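Local coordinates for protein cellulase (Rhodothermus marinus, PDB 3B7M) that probably hydrolyses internal beta-1,4-glucosidic bonds of cellulose as a family 12 endoglucanase, here in an engineered, thermostable form active at moderate temperatures, at residues Thr2-Gly7 with Ala31-Val36; Pro60-Ala65 with Val193-Glu198; Val78-Thr83 with Ala94-Phe99; Phe100-Asn105 with Pro186-Leu191; Ser110-Leu115 with Gly150-Ile155. One frame throughout, in Å; residues are numbered along the deposited sequence. Where two conformers were deposited one is given.

Contact 1. Residues Thr2-Gly7 with Ala31-Val36; sequences TVELCG and AQCIEV
Leu5 lays its side chain in the shallow groove between those of Ile34 and Val36, so that one apolar surface runs across both strands. Its CD1 methyl comes slantwise against CG2 of Val36, 4.0 Å away, while its CB lies 4.2 Å from CG1 of Ile34. That CG1 stands between the backbone N and the carbonyl carbon of Ile34 (chi1 57°), which turns it rather than CG2 toward Leu5. Strands 2-5 and 32-36 are antiparallel at the margin of the six-stranded sheet, the smaller half of the family 12 beta-jelly-roll sandwich, and this apolar face looks toward the other sheet, where Val21 covers Ile34 and Val36. Val3 with Val36 and Leu5 with Ile34 each exchange two backbone hydrogen bonds. On the reverse face the extended Glu4 chain reaches over Cys33, its CG 3.8 Å from Cys33 CB, and OE2 is held by Thr46 OG1. Just past the end of strand 2-5, the disulfide joins SG of Cys6 to SG of Cys33 at 2.0 Å, with chi3 of 112°. Beyond it, a water donates to Cys6 O at 2.8 Å and accepts from Gln32 N at 3.2 Å.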
# COMPACT_ATOMS: atom_id res chain seq x y z
N THR A 2 16.87 0.25 -16.87
CA THR A 2 16.21 1.13 -15.90
C THR A 2 15.74 2.40 -16.60
O THR A 2 16.24 2.74 -17.67
CB THR A 2 17.15 1.52 -14.75
OG1 THR A 2 18.37 2.04 -15.28
CG2 THR A 2 17.49 0.33 -13.86
N VAL A 3 14.76 3.07 -16.00
CA VAL A 3 14.28 4.37 -16.51
C VAL A 3 13.84 5.25 -15.35
O VAL A 3 13.40 4.79 -14.30
CB VAL A 3 13.16 4.27 -17.64
CG1 VAL A 3 11.83 3.78 -17.06
CG2 VAL A 3 12.98 5.62 -18.46
N GLU A 4 14.04 6.56 -15.52
CA GLU A 4 13.63 7.51 -14.51
C GLU A 4 12.33 8.19 -14.93
O GLU A 4 12.24 8.74 -16.02
CB GLU A 4 14.71 8.55 -14.22
CG GLU A 4 14.36 9.42 -13.00
CD GLU A 4 15.46 10.39 -12.61
OE1 GLU A 4 15.87 11.25 -13.44
OE2 GLU A 4 15.91 10.31 -11.46
N LEU A 5 11.33 8.11 -14.06
CA LEU A 5 9.99 8.64 -14.32
C LEU A 5 9.80 9.87 -13.46
O LEU A 5 9.83 9.76 -12.24
CB LEU A 5 8.90 7.61 -13.94
CG LEU A 5 8.92 6.20 -14.52
CD1 LEU A 5 7.72 5.42 -14.01
CD2 LEU A 5 8.92 6.23 -16.04
N CYS A 6 9.56 11.02 -14.08
CA CYS A 6 9.45 12.28 -13.35
C CYS A 6 8.09 12.95 -13.53
O CYS A 6 7.81 13.99 -12.93
CB CYS A 6 10.58 13.24 -13.76
SG CYS A 6 12.27 12.73 -13.25
N GLY A 7 7.25 12.35 -14.37
CA GLY A 7 5.91 12.85 -14.60
C GLY A 7 4.98 12.46 -13.47
O GLY A 7 5.04 11.33 -12.96
N ALA A 31 7.49 18.29 -7.19
CA ALA A 31 8.19 17.41 -8.11
C ALA A 31 8.62 16.08 -7.48
O ALA A 31 8.93 16.03 -6.30
CB ALA A 31 9.41 18.12 -8.67
N GLN A 32 8.63 15.02 -8.29
CA GLN A 32 9.10 13.71 -7.84
C GLN A 32 9.56 12.86 -8.99
O GLN A 32 8.89 12.83 -10.03
CB GLN A 32 7.97 12.98 -7.10
CG GLN A 32 8.29 11.55 -6.63
CD GLN A 32 7.07 10.88 -6.04
OE1 GLN A 32 6.58 11.29 -5.00
NE2 GLN A 32 6.53 9.88 -6.74
N CYS A 33 10.69 12.16 -8.81
CA CYS A 33 11.16 11.15 -9.77
C CYS A 33 11.44 9.82 -9.08
O CYS A 33 11.91 9.79 -7.95
CB CYS A 33 12.44 11.59 -10.48
SG CYS A 33 12.39 13.20 -11.30
N ILE A 34 11.14 8.72 -9.76
CA ILE A 34 11.56 7.40 -9.29
C ILE A 34 12.35 6.72 -10.41
O ILE A 34 12.05 6.89 -11.58
CB ILE A 34 10.38 6.52 -8.84
CG1 ILE A 34 9.36 6.35 -9.98
CG2 ILE A 34 9.72 7.11 -7.61
CD1 ILE A 34 8.24 5.36 -9.66
N GLU A 35 13.39 5.99 -10.02
CA GLU A 35 14.16 5.21 -10.96
C GLU A 35 13.71 3.76 -10.85
O GLU A 35 13.76 3.17 -9.76
CB GLU A 35 15.64 5.33 -10.65
CG GLU A 35 16.49 4.56 -11.61
CD GLU A 35 17.93 4.60 -11.24
OE1 GLU A 35 18.56 5.68 -11.39
OE2 GLU A 35 18.44 3.56 -10.79
N VAL A 36 13.25 3.21 -11.97
CA VAL A 36 12.59 1.92 -11.98
C VAL A 36 13.41 0.88 -12.74
O VAL A 36 13.84 1.13 -13.88
CB VAL A 36 11.18 2.00 -12.66
CG1 VAL A 36 10.41 0.70 -12.50
CG2 VAL A 36 10.36 3.16 -12.08
O HOH W 1 8.86 16.00 -11.31

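Contact 2. Residues Pro60-Ala65 with Val193-Glu198; sequences PNIQFA and VQTGFE
Ile62 and Phe64 pair with Thr195 and Val193 in a buried antiparallel strand contact well inside the nine-stranded sheet, the larger half of the family 12 jelly roll. Both are hydrogen-bonded pairs: Phe64 N reaches Val193 O at 2.8 Å in a nearly straight bond (176°), and Ile62 N reaches Thr195 O at the same 2.8 Å. At the far end Phe197 N bonds to Pro60 O at a longer 3.3 Å. Gly196 fits closely beside Asn61 and Pro60 here, its CA 3.4 Å from Pro60 O; a CB would run into that oxygen. The two faces differ sharply. Toward the smaller sheet, the CG2 methyls of Ile62 and Thr195 cross at a slant, 3.8 Å apart, with Phe211 of strand 207-215 against both residues. On the opposite face Gln63 and Gln194 lie side by side and point the same way, their amide planes 30° apart. Gln194 NE2 donates to Gln63 OE1 at 3.0 Å, but from above the carbonyl plane and with a bent angle of 133°. Asn61 leans in from the other side of Gln194, its ND2 bonded to Tyr59 O. Replacing Gln194 by a leucine would remove the amide N-H and would probably leave Gln63 OE1 without this donor and its side chain freer to turn. So bent a bond is probably modest in strength, which suggests that the backbone pairing beneath and the extended chains share in aligning the two glutamines, the amides adding a polar link on the face that carries the substrate cleft in this family.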
# COMPACT_ATOMS: atom_id res chain seq x y z
N PRO A 60 4.14 6.77 -4.49
CA PRO A 60 4.73 5.98 -5.58
C PRO A 60 4.68 4.53 -5.13
O PRO A 60 4.91 4.24 -3.96
CB PRO A 60 6.18 6.47 -5.62
CG PRO A 60 6.44 7.01 -4.21
CD PRO A 60 5.13 7.64 -3.82
N ASN A 61 4.33 3.62 -6.04
CA ASN A 61 4.00 2.27 -5.62
C ASN A 61 4.20 1.22 -6.70
O ASN A 61 4.27 1.54 -7.88
CB ASN A 61 2.55 2.22 -5.10
CG ASN A 61 1.53 2.38 -6.20
OD1 ASN A 61 1.06 1.39 -6.75
ND2 ASN A 61 1.18 3.62 -6.53
N ILE A 62 4.29 -0.03 -6.27
CA ILE A 62 4.22 -1.15 -7.20
C ILE A 62 2.92 -1.91 -6.93
O ILE A 62 2.57 -2.15 -5.77
CB ILE A 62 5.47 -2.07 -7.12
CG1 ILE A 62 5.36 -3.24 -8.10
CG2 ILE A 62 5.74 -2.50 -5.67
CD1 ILE A 62 6.71 -3.94 -8.40
N GLN A 63 2.20 -2.26 -7.99
CA GLN A 63 0.84 -2.79 -7.87
C GLN A 63 0.70 -4.12 -8.59
O GLN A 63 1.22 -4.28 -9.69
CB GLN A 63 -0.16 -1.78 -8.47
CG GLN A 63 -1.59 -2.28 -8.46
CD GLN A 63 -2.55 -1.42 -9.26
OE1 GLN A 63 -3.32 -0.64 -8.69
NE2 GLN A 63 -2.54 -1.57 -10.59
N PHE A 64 -0.01 -5.05 -7.96
CA PHE A 64 -0.50 -6.27 -8.61
C PHE A 64 -2.02 -6.13 -8.72
O PHE A 64 -2.71 -6.05 -7.70
CB PHE A 64 -0.12 -7.53 -7.80
CG PHE A 64 -0.69 -8.82 -8.36
CD1 PHE A 64 -0.30 -9.28 -9.63
CD2 PHE A 64 -1.59 -9.60 -7.62
CE1 PHE A 64 -0.82 -10.48 -10.15
CE2 PHE A 64 -2.12 -10.79 -8.13
CZ PHE A 64 -1.73 -11.24 -9.40
N ALA A 65 -2.52 -6.05 -9.95
CA ALA A 65 -3.96 -6.04 -10.20
C ALA A 65 -4.39 -7.49 -10.32
O ALA A 65 -3.74 -8.27 -11.02
CB ALA A 65 -4.28 -5.28 -11.47
N VAL A 193 -3.43 -5.24 -4.98
CA VAL A 193 -2.51 -5.17 -3.85
C VAL A 193 -1.36 -4.29 -4.29
O VAL A 193 -0.70 -4.59 -5.30
CB VAL A 193 -1.93 -6.55 -3.48
CG1 VAL A 193 -0.83 -6.40 -2.42
CG2 VAL A 193 -3.04 -7.50 -3.01
N GLN A 194 -1.11 -3.23 -3.53
CA GLN A 194 -0.01 -2.31 -3.82
C GLN A 194 0.88 -2.19 -2.61
O GLN A 194 0.40 -2.35 -1.49
CB GLN A 194 -0.53 -0.91 -4.11
CG GLN A 194 -1.77 -0.83 -4.96
CD GLN A 194 -2.19 0.59 -5.18
OE1 GLN A 194 -2.43 1.32 -4.24
NE2 GLN A 194 -2.28 0.98 -6.43
N THR A 195 2.16 -1.87 -2.82
CA THR A 195 2.98 -1.37 -1.73
C THR A 195 3.87 -0.23 -2.24
O THR A 195 4.17 -0.15 -3.43
CB THR A 195 3.83 -2.47 -1.09
OG1 THR A 195 4.24 -2.04 0.21
CG2 THR A 195 5.07 -2.79 -1.96
N GLY A 196 4.28 0.63 -1.32
CA GLY A 196 5.16 1.75 -1.63
C GLY A 196 5.22 2.70 -0.45
O GLY A 196 5.07 2.28 0.69
N PHE A 197 5.45 3.98 -0.74
CA PHE A 197 5.68 4.95 0.30
C PHE A 197 4.69 6.09 0.17
O PHE A 197 4.60 6.72 -0.89
CB PHE A 197 7.13 5.46 0.22
CG PHE A 197 8.15 4.35 0.15
CD1 PHE A 197 8.61 3.73 1.30
CD2 PHE A 197 8.65 3.91 -1.07
CE1 PHE A 197 9.56 2.71 1.24
CE2 PHE A 197 9.58 2.88 -1.14
CZ PHE A 197 10.03 2.28 0.02
N GLU A 198 3.93 6.35 1.23
CA GLU A 198 3.10 7.55 1.29
C GLU A 198 4.02 8.69 1.72
O GLU A 198 4.58 8.64 2.82
CB GLU A 198 1.95 7.39 2.30
CG GLU A 198 0.87 6.41 1.88
CD GLU A 198 -0.44 6.61 2.65
OE1 GLU A 198 -0.41 6.64 3.91
OE2 GLU A 198 -1.50 6.73 1.99

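Contact 3. Residues Val78-Thr83 with Ala94-Phe99; sequences VRTSWT and AAYDIF
Thr80 swings OG1 to the side opposite its backbone N (chi1 -167°), and Tyr96, with its ring turned back beside its own N (chi1 -82°), extends across the space between two strands to meet it. Tyr96 OH donates a 2.8 Å hydrogen bond to Thr80 OG1, which sits at the edge of the phenol ring, close to its plane. OG1 is also bonded to Ser212 O, so the threonine hydroxyl links the tyrosine to the neighbouring strand 207-215. The phenol oxygen is closely wrapped: Thr80 CG2 approaches to 3.2 Å from Tyr96 OH, and Trp82 CB to 3.3 Å. Trp82 and Tyr96 slide past one another in opposite directions, their ring planes at 83° and the nearest ring carbons, Trp82 CE3 and Tyr96 CE1, 4.1 Å apart. Farther out on the indole, CH2 meets the methyl CB of Ala94 at 4.0 Å. The indole NE1 is bonded to Ser208 OG, a tether that helps to set how the ring is turned. Thr195 packs on both aromatic residues, and Phe211 adds to the packing round Tyr96. The segment axes come no nearer than 10.3 Å, too far for backbone pairing, and side chains alone bridge the interval. This is the inter-sheet core of a beta sandwich: strand 78-85 of the six-stranded sheet faces strand 91-101 of the nine-stranded one, as in the jelly roll of family 12 glycoside hydrolases.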
# COMPACT_ATOMS: atom_id res chain seq x y z
N VAL A 78 -3.21 -15.68 0.34
CA VAL A 78 -2.65 -14.43 -0.17
C VAL A 78 -1.32 -14.16 0.54
O VAL A 78 -1.29 -13.96 1.75
CB VAL A 78 -3.61 -13.20 0.02
CG1 VAL A 78 -3.03 -11.96 -0.66
CG2 VAL A 78 -5.01 -13.49 -0.53
N ARG A 79 -0.24 -14.17 -0.23
CA ARG A 79 1.10 -13.99 0.32
C ARG A 79 1.84 -12.86 -0.39
O ARG A 79 1.56 -12.58 -1.55
CB ARG A 79 1.92 -15.27 0.15
CG ARG A 79 1.35 -16.47 0.86
CD ARG A 79 1.84 -16.58 2.28
NE ARG A 79 0.98 -17.49 3.04
CZ ARG A 79 1.23 -17.90 4.28
NH1 ARG A 79 2.31 -17.47 4.93
NH2 ARG A 79 0.38 -18.74 4.86
N THR A 80 2.78 -12.25 0.31
CA THR A 80 3.60 -11.19 -0.25
C THR A 80 4.97 -11.08 0.41
O THR A 80 5.11 -11.33 1.62
CB THR A 80 2.85 -9.84 -0.19
OG1 THR A 80 3.53 -8.89 -1.01
CG2 THR A 80 2.76 -9.32 1.26
N SER A 81 5.98 -10.72 -0.38
CA SER A 81 7.29 -10.35 0.14
C SER A 81 7.70 -8.96 -0.34
O SER A 81 7.26 -8.51 -1.40
CB SER A 81 8.35 -11.39 -0.26
OG SER A 81 7.90 -12.70 0.07
N TRP A 82 8.52 -8.27 0.44
CA TRP A 82 8.95 -6.93 0.12
C TRP A 82 10.14 -6.53 0.98
O TRP A 82 10.22 -6.91 2.15
CB TRP A 82 7.79 -5.94 0.30
CG TRP A 82 8.05 -4.58 -0.23
CD1 TRP A 82 8.62 -4.26 -1.43
CD2 TRP A 82 7.73 -3.33 0.41
NE1 TRP A 82 8.68 -2.90 -1.57
CE2 TRP A 82 8.15 -2.30 -0.46
CE3 TRP A 82 7.12 -2.99 1.63
CZ2 TRP A 82 7.98 -0.94 -0.16
CZ3 TRP A 82 6.96 -1.64 1.94
CH2 TRP A 82 7.39 -0.63 1.05
N THR A 83 11.06 -5.77 0.40
CA THR A 83 12.13 -5.17 1.19
C THR A 83 12.20 -3.69 0.90
O THR A 83 12.28 -3.29 -0.26
CB THR A 83 13.50 -5.83 0.92
OG1 THR A 83 13.38 -7.24 1.07
CG2 THR A 83 14.56 -5.31 1.91
N ALA A 94 5.97 3.49 4.97
CA ALA A 94 6.12 2.38 4.04
C ALA A 94 4.91 1.49 4.31
O ALA A 94 4.77 0.92 5.40
CB ALA A 94 7.44 1.66 4.29
N ALA A 95 4.02 1.38 3.32
CA ALA A 95 2.70 0.82 3.58
C ALA A 95 2.16 0.06 2.38
O ALA A 95 2.27 0.53 1.23
CB ALA A 95 1.74 1.95 3.97
N TYR A 96 1.61 -1.12 2.64
CA TYR A 96 0.70 -1.79 1.70
C TYR A 96 -0.64 -1.08 1.63
O TYR A 96 -1.10 -0.51 2.62
CB TYR A 96 0.43 -3.23 2.12
CG TYR A 96 1.52 -4.18 1.70
CD1 TYR A 96 2.70 -4.27 2.43
CD2 TYR A 96 1.37 -4.97 0.56
CE1 TYR A 96 3.71 -5.14 2.03
CE2 TYR A 96 2.38 -5.84 0.17
CZ TYR A 96 3.54 -5.91 0.92
OH TYR A 96 4.56 -6.77 0.55
N ASP A 97 -1.27 -1.16 0.46
CA ASP A 97 -2.62 -0.66 0.25
C ASP A 97 -3.37 -1.72 -0.56
O ASP A 97 -2.96 -2.09 -1.66
CB ASP A 97 -2.56 0.66 -0.52
CG ASP A 97 -3.73 1.60 -0.21
OD1 ASP A 97 -4.64 1.25 0.57
OD2 ASP A 97 -3.72 2.72 -0.76
N ILE A 98 -4.45 -2.24 0.01
CA ILE A 98 -5.25 -3.29 -0.62
C ILE A 98 -6.68 -2.79 -0.81
O ILE A 98 -7.32 -2.31 0.14
CB ILE A 98 -5.24 -4.59 0.22
CG1 ILE A 98 -3.79 -4.96 0.62
CG2 ILE A 98 -5.88 -5.72 -0.57
CD1 ILE A 98 -3.66 -6.18 1.53
N PHE A 99 -7.19 -2.90 -2.04
CA PHE A 99 -8.52 -2.36 -2.34
C PHE A 99 -9.60 -3.41 -2.59
O PHE A 99 -9.37 -4.39 -3.31
CB PHE A 99 -8.45 -1.38 -3.51
CG PHE A 99 -7.81 -0.08 -3.16
CD1 PHE A 99 -8.54 0.92 -2.50
CD2 PHE A 99 -6.46 0.15 -3.45
CE1 PHE A 99 -7.93 2.13 -2.16
CE2 PHE A 99 -5.85 1.36 -3.11
CZ PHE A 99 -6.58 2.35 -2.46

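Contact 4. Residues Phe100-Asn105 with Pro186-Leu191; sequences FAANPN and PEWYLL
Ala101 and Tyr189 form a hydrogen-bonded antiparallel pair, with Ala101 N to Tyr189 O at 3.0 Å and Tyr189 N to Ala101 O at 2.8 Å; Phe100 and Leu190 next to them make a non-hydrogen-bonded pair. Here strand 91-101 ends beside the start of strand 189-199, two neighbours in the larger sheet of the jelly roll. From Ala102 on, the chain bends out of the sheet, and an Asx turn at Asn103, whose OD1 accepts from Asn105 N, encloses Pro104. That proline lies on Tyr189 in a CH-pi contact: CG stands 3.7 Å from the ring centroid and 12° off the normal. Ala101 O and Ala102 O lie at the edge of the same ring, in its plane, the latter 3.4 Å from Tyr189 CD1. Trp188 covers the bend from another direction, with Ala102 N over one face of its indole and Ala102 CB 3.7 Å from NE1. Behind the sheet, toward the protein interior, Phe100 CE2 touches Leu190 CD1 at 3.9 Å, Val72 and Ile184 adding to the packing on Phe100. A water joins the two segments outside the strands, donating to Ala102 O and to Glu187 O, each at 2.8 Å.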
# COMPACT_ATOMS: atom_id res chain seq x y z
N PHE A 100 -10.76 -3.19 -1.97
CA PHE A 100 -11.93 -4.07 -2.09
C PHE A 100 -13.11 -3.27 -2.59
O PHE A 100 -13.28 -2.11 -2.21
CB PHE A 100 -12.31 -4.67 -0.74
CG PHE A 100 -11.20 -5.41 -0.07
CD1 PHE A 100 -10.26 -4.74 0.69
CD2 PHE A 100 -11.08 -6.78 -0.21
CE1 PHE A 100 -9.22 -5.43 1.33
CE2 PHE A 100 -10.05 -7.48 0.42
CZ PHE A 100 -9.12 -6.79 1.19
N ALA A 101 -13.94 -3.90 -3.42
CA ALA A 101 -15.17 -3.28 -3.88
C ALA A 101 -16.29 -4.31 -4.00
O ALA A 101 -16.05 -5.47 -4.38
CB ALA A 101 -14.95 -2.58 -5.21
N ALA A 102 -17.50 -3.89 -3.66
CA ALA A 102 -18.68 -4.72 -3.85
C ALA A 102 -18.89 -4.99 -5.34
O ALA A 102 -19.25 -6.10 -5.74
CB ALA A 102 -19.90 -4.06 -3.24
N ASN A 103 -18.65 -3.97 -6.15
CA ASN A 103 -18.99 -4.02 -7.56
C ASN A 103 -17.80 -3.63 -8.42
O ASN A 103 -17.49 -2.44 -8.52
CB ASN A 103 -20.15 -3.04 -7.82
CG ASN A 103 -20.91 -3.34 -9.12
OD1 ASN A 103 -20.50 -4.17 -9.94
ND2 ASN A 103 -22.03 -2.64 -9.31
N PRO A 104 -17.16 -4.62 -9.08
CA PRO A 104 -15.98 -4.33 -9.93
C PRO A 104 -16.35 -3.44 -11.12
O PRO A 104 -15.47 -2.88 -11.79
CB PRO A 104 -15.54 -5.71 -10.44
CG PRO A 104 -16.30 -6.72 -9.60
CD PRO A 104 -17.55 -6.05 -9.13
N ASN A 105 -17.66 -3.29 -11.33
CA ASN A 105 -18.19 -2.59 -12.49
C ASN A 105 -18.79 -1.20 -12.19
O ASN A 105 -19.22 -0.49 -13.11
CB ASN A 105 -19.22 -3.48 -13.19
CG ASN A 105 -19.21 -3.28 -14.68
OD1 ASN A 105 -18.83 -4.18 -15.43
ND2 ASN A 105 -19.56 -2.09 -15.12
N PRO A 186 -17.45 -10.44 3.10
CA PRO A 186 -16.92 -11.63 2.42
C PRO A 186 -17.25 -11.69 0.93
O PRO A 186 -16.49 -12.28 0.17
CB PRO A 186 -17.64 -12.78 3.13
CG PRO A 186 -18.10 -12.23 4.40
CD PRO A 186 -18.38 -10.80 4.18
N GLU A 187 -18.36 -11.07 0.53
CA GLU A 187 -18.80 -11.01 -0.87
C GLU A 187 -18.09 -9.93 -1.69
O GLU A 187 -18.24 -9.89 -2.91
CB GLU A 187 -20.31 -10.75 -0.97
CG GLU A 187 -21.16 -11.70 -0.16
CD GLU A 187 -21.45 -11.17 1.23
OE1 GLU A 187 -21.33 -9.93 1.44
OE2 GLU A 187 -21.81 -11.99 2.10
N TRP A 188 -17.35 -9.04 -1.03
CA TRP A 188 -16.62 -8.02 -1.76
C TRP A 188 -15.47 -8.63 -2.55
O TRP A 188 -14.93 -9.66 -2.16
CB TRP A 188 -16.11 -6.91 -0.83
CG TRP A 188 -17.22 -6.08 -0.26
CD1 TRP A 188 -18.56 -6.16 -0.55
CD2 TRP A 188 -17.09 -5.02 0.70
NE1 TRP A 188 -19.26 -5.23 0.17
CE2 TRP A 188 -18.39 -4.52 0.95
CE3 TRP A 188 -16.00 -4.45 1.38
CZ2 TRP A 188 -18.63 -3.47 1.85
CZ3 TRP A 188 -16.24 -3.42 2.27
CH2 TRP A 188 -17.55 -2.94 2.50
N TYR A 189 -15.12 -7.99 -3.66
CA TYR A 189 -14.02 -8.45 -4.49
C TYR A 189 -12.72 -7.80 -4.05
O TYR A 189 -12.71 -6.61 -3.70
CB TYR A 189 -14.28 -8.08 -5.96
CG TYR A 189 -15.46 -8.79 -6.58
CD1 TYR A 189 -16.77 -8.34 -6.36
CD2 TYR A 189 -15.27 -9.90 -7.38
CE1 TYR A 189 -17.85 -8.99 -6.92
CE2 TYR A 189 -16.35 -10.56 -7.96
CZ TYR A 189 -17.64 -10.09 -7.72
OH TYR A 189 -18.72 -10.74 -8.28
N LEU A 190 -11.64 -8.58 -4.06
CA LEU A 190 -10.29 -8.07 -3.91
C LEU A 190 -9.79 -7.61 -5.27
O LEU A 190 -9.63 -8.41 -6.18
CB LEU A 190 -9.39 -9.19 -3.37
CG LEU A 190 -7.87 -8.98 -3.27
CD1 LEU A 190 -7.52 -7.72 -2.53
CD2 LEU A 190 -7.23 -10.17 -2.59
N LEU A 191 -9.54 -6.31 -5.41
CA LEU A 191 -9.19 -5.72 -6.70
C LEU A 191 -7.69 -5.64 -6.98
O LEU A 191 -7.23 -5.95 -8.09
CB LEU A 191 -9.80 -4.32 -6.82
CG LEU A 191 -11.33 -4.19 -6.85
CD1 LEU A 191 -11.70 -2.74 -7.10
CD2 LEU A 191 -11.97 -5.08 -7.90
O HOH W 2 -20.13 -8.15 -4.03

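Contact 5. Residues Ser110-Leu115 with Gly150-Ile155; sequences SGDAEL and GAMNVI
Glu114 O takes the amide of Ile155 in a nearly straight bond, Ile155 N to Glu114 O at 2.9 Å and 171°, and the CA of Val154 adds a C-H contact to the same oxygen at 3.4 Å. One step back, Glu114 N donates to Asn153 O, also at 2.9 Å. Toward the beginning of the strands the pairing slackens: Asn153 N is 3.3 Å from Asp112 O. Segments 110-115 and 150-155 run side by side in the same direction, their strand axes 17° apart. Side chains divide between two faces. On one, Met152 sits between the acidic side chains of Asp112 and Glu114, crossing both at a slant. Its CG lies opposite the backbone N (chi1 -159°) and the chain runs on extended to SD, which lies 3.2 Å from Asp112 OD2 and, on its other flank, 3.9 Å from Glu114 OE1; the bend beyond SD turns the CE methyl to OD2 as well. Shortening Met152 to an alanine here would remove the thioether and would probably open a gap between the two carboxylates, leaving Asp112 freer to swing. The other face is mostly apolar: Ala113 CB meets Ile155 CD1 at 4.3 Å, Leu115 shares this face, and the Asn153 amide is tied through ND2 to Tyr183 O. Strands 112-122 and 152-159 are the single parallel pair of neighbours in the nine-stranded sheet, and the acidic face with Met152 lies on the side that, in the family 12 jelly roll, forms the cellulose-binding cleft.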
# COMPACT_ATOMS: atom_id res chain seq x y z
N SER A 110 -20.11 3.22 0.47
CA SER A 110 -20.02 2.42 1.69
C SER A 110 -19.78 0.93 1.36
O SER A 110 -19.80 0.07 2.25
CB SER A 110 -21.28 2.64 2.55
OG SER A 110 -21.28 1.86 3.74
N GLY A 111 -19.56 0.65 0.07
CA GLY A 111 -19.35 -0.72 -0.43
C GLY A 111 -17.98 -0.88 -1.05
O GLY A 111 -17.76 -1.72 -1.93
N ASP A 112 -17.05 -0.07 -0.55
CA ASP A 112 -15.67 0.00 -1.00
C ASP A 112 -14.80 0.14 0.24
O ASP A 112 -15.19 0.80 1.21
CB ASP A 112 -15.50 1.24 -1.85
CG ASP A 112 -14.17 1.30 -2.53
OD1 ASP A 112 -13.65 0.25 -2.96
OD2 ASP A 112 -13.63 2.42 -2.68
N ALA A 113 -13.64 -0.51 0.23
CA ALA A 113 -12.72 -0.45 1.36
C ALA A 113 -11.26 -0.44 0.93
O ALA A 113 -10.88 -0.92 -0.14
CB ALA A 113 -12.99 -1.58 2.34
N GLU A 114 -10.45 0.12 1.82
CA GLU A 114 -9.03 0.24 1.63
C GLU A 114 -8.40 -0.33 2.89
O GLU A 114 -8.69 0.14 4.00
CB GLU A 114 -8.70 1.72 1.48
CG GLU A 114 -7.23 2.05 1.30
CD GLU A 114 -6.97 3.52 0.93
OE1 GLU A 114 -7.93 4.33 0.78
OE2 GLU A 114 -5.78 3.88 0.79
N LEU A 115 -7.56 -1.35 2.72
CA LEU A 115 -6.84 -1.94 3.84
C LEU A 115 -5.34 -1.67 3.71
O LEU A 115 -4.72 -2.07 2.73
CB LEU A 115 -7.10 -3.45 3.93
CG LEU A 115 -6.74 -4.19 5.23
CD1 LEU A 115 -7.68 -5.37 5.45
CD2 LEU A 115 -5.30 -4.67 5.24
N GLY A 150 -16.92 8.17 4.68
CA GLY A 150 -18.20 8.18 3.99
C GLY A 150 -18.28 7.07 2.97
O GLY A 150 -18.76 5.97 3.27
N ALA A 151 -17.79 7.36 1.76
CA ALA A 151 -17.88 6.45 0.63
C ALA A 151 -17.05 5.19 0.83
O ALA A 151 -17.37 4.14 0.27
CB ALA A 151 -17.45 7.17 -0.64
N MET A 152 -16.00 5.29 1.65
CA MET A 152 -14.98 4.25 1.76
C MET A 152 -14.46 4.07 3.19
O MET A 152 -14.00 5.04 3.81
CB MET A 152 -13.80 4.60 0.85
CG MET A 152 -12.93 3.40 0.48
SD MET A 152 -11.56 3.83 -0.61
CE MET A 152 -12.32 5.03 -1.71
N ASN A 153 -14.52 2.84 3.69
CA ASN A 153 -13.81 2.45 4.92
C ASN A 153 -12.30 2.38 4.69
O ASN A 153 -11.85 1.81 3.70
CB ASN A 153 -14.25 1.05 5.40
CG ASN A 153 -15.72 0.95 5.70
OD1 ASN A 153 -16.45 1.96 5.75
ND2 ASN A 153 -16.19 -0.28 5.90
N VAL A 154 -11.53 2.95 5.61
CA VAL A 154 -10.08 2.75 5.65
C VAL A 154 -9.71 2.01 6.93
O VAL A 154 -9.98 2.49 8.03
CB VAL A 154 -9.28 4.08 5.60
CG1 VAL A 154 -7.79 3.79 5.39
CG2 VAL A 154 -9.80 5.02 4.50
N ILE A 155 -9.10 0.84 6.77
CA ILE A 155 -8.62 0.03 7.89
C ILE A 155 -7.10 -0.02 7.78
O ILE A 155 -6.57 -0.42 6.74
CB ILE A 155 -9.19 -1.43 7.88
CG1 ILE A 155 -10.70 -1.45 7.59
CG2 ILE A 155 -8.89 -2.16 9.20
CD1 ILE A 155 -11.08 -1.97 6.20

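Overall arrangement
Contacts 2 and 3 form the deep core: their centres are 7 Å apart, and Thr195 of contact 2 packs on Trp82 of contact 3. Contact 3 alone joins the two sheets, through side chains; the others pair strands within a sheet. Contacts 2, 4 and 5 all belong to the nine-stranded sheet, where strand 189-199 serves contacts 2 and 4 and strand 91-101 serves contacts 3 and 4. Contact 5 adjoins contact 4 through backbone bonds such as Ala102 N to Gly111 O. Contact 1, at the rim of the smaller sheet, is more exposed and adds a disulfide to its backbone pairing, whereas contacts 2 and 5 set amides and carboxylates on the cleft side.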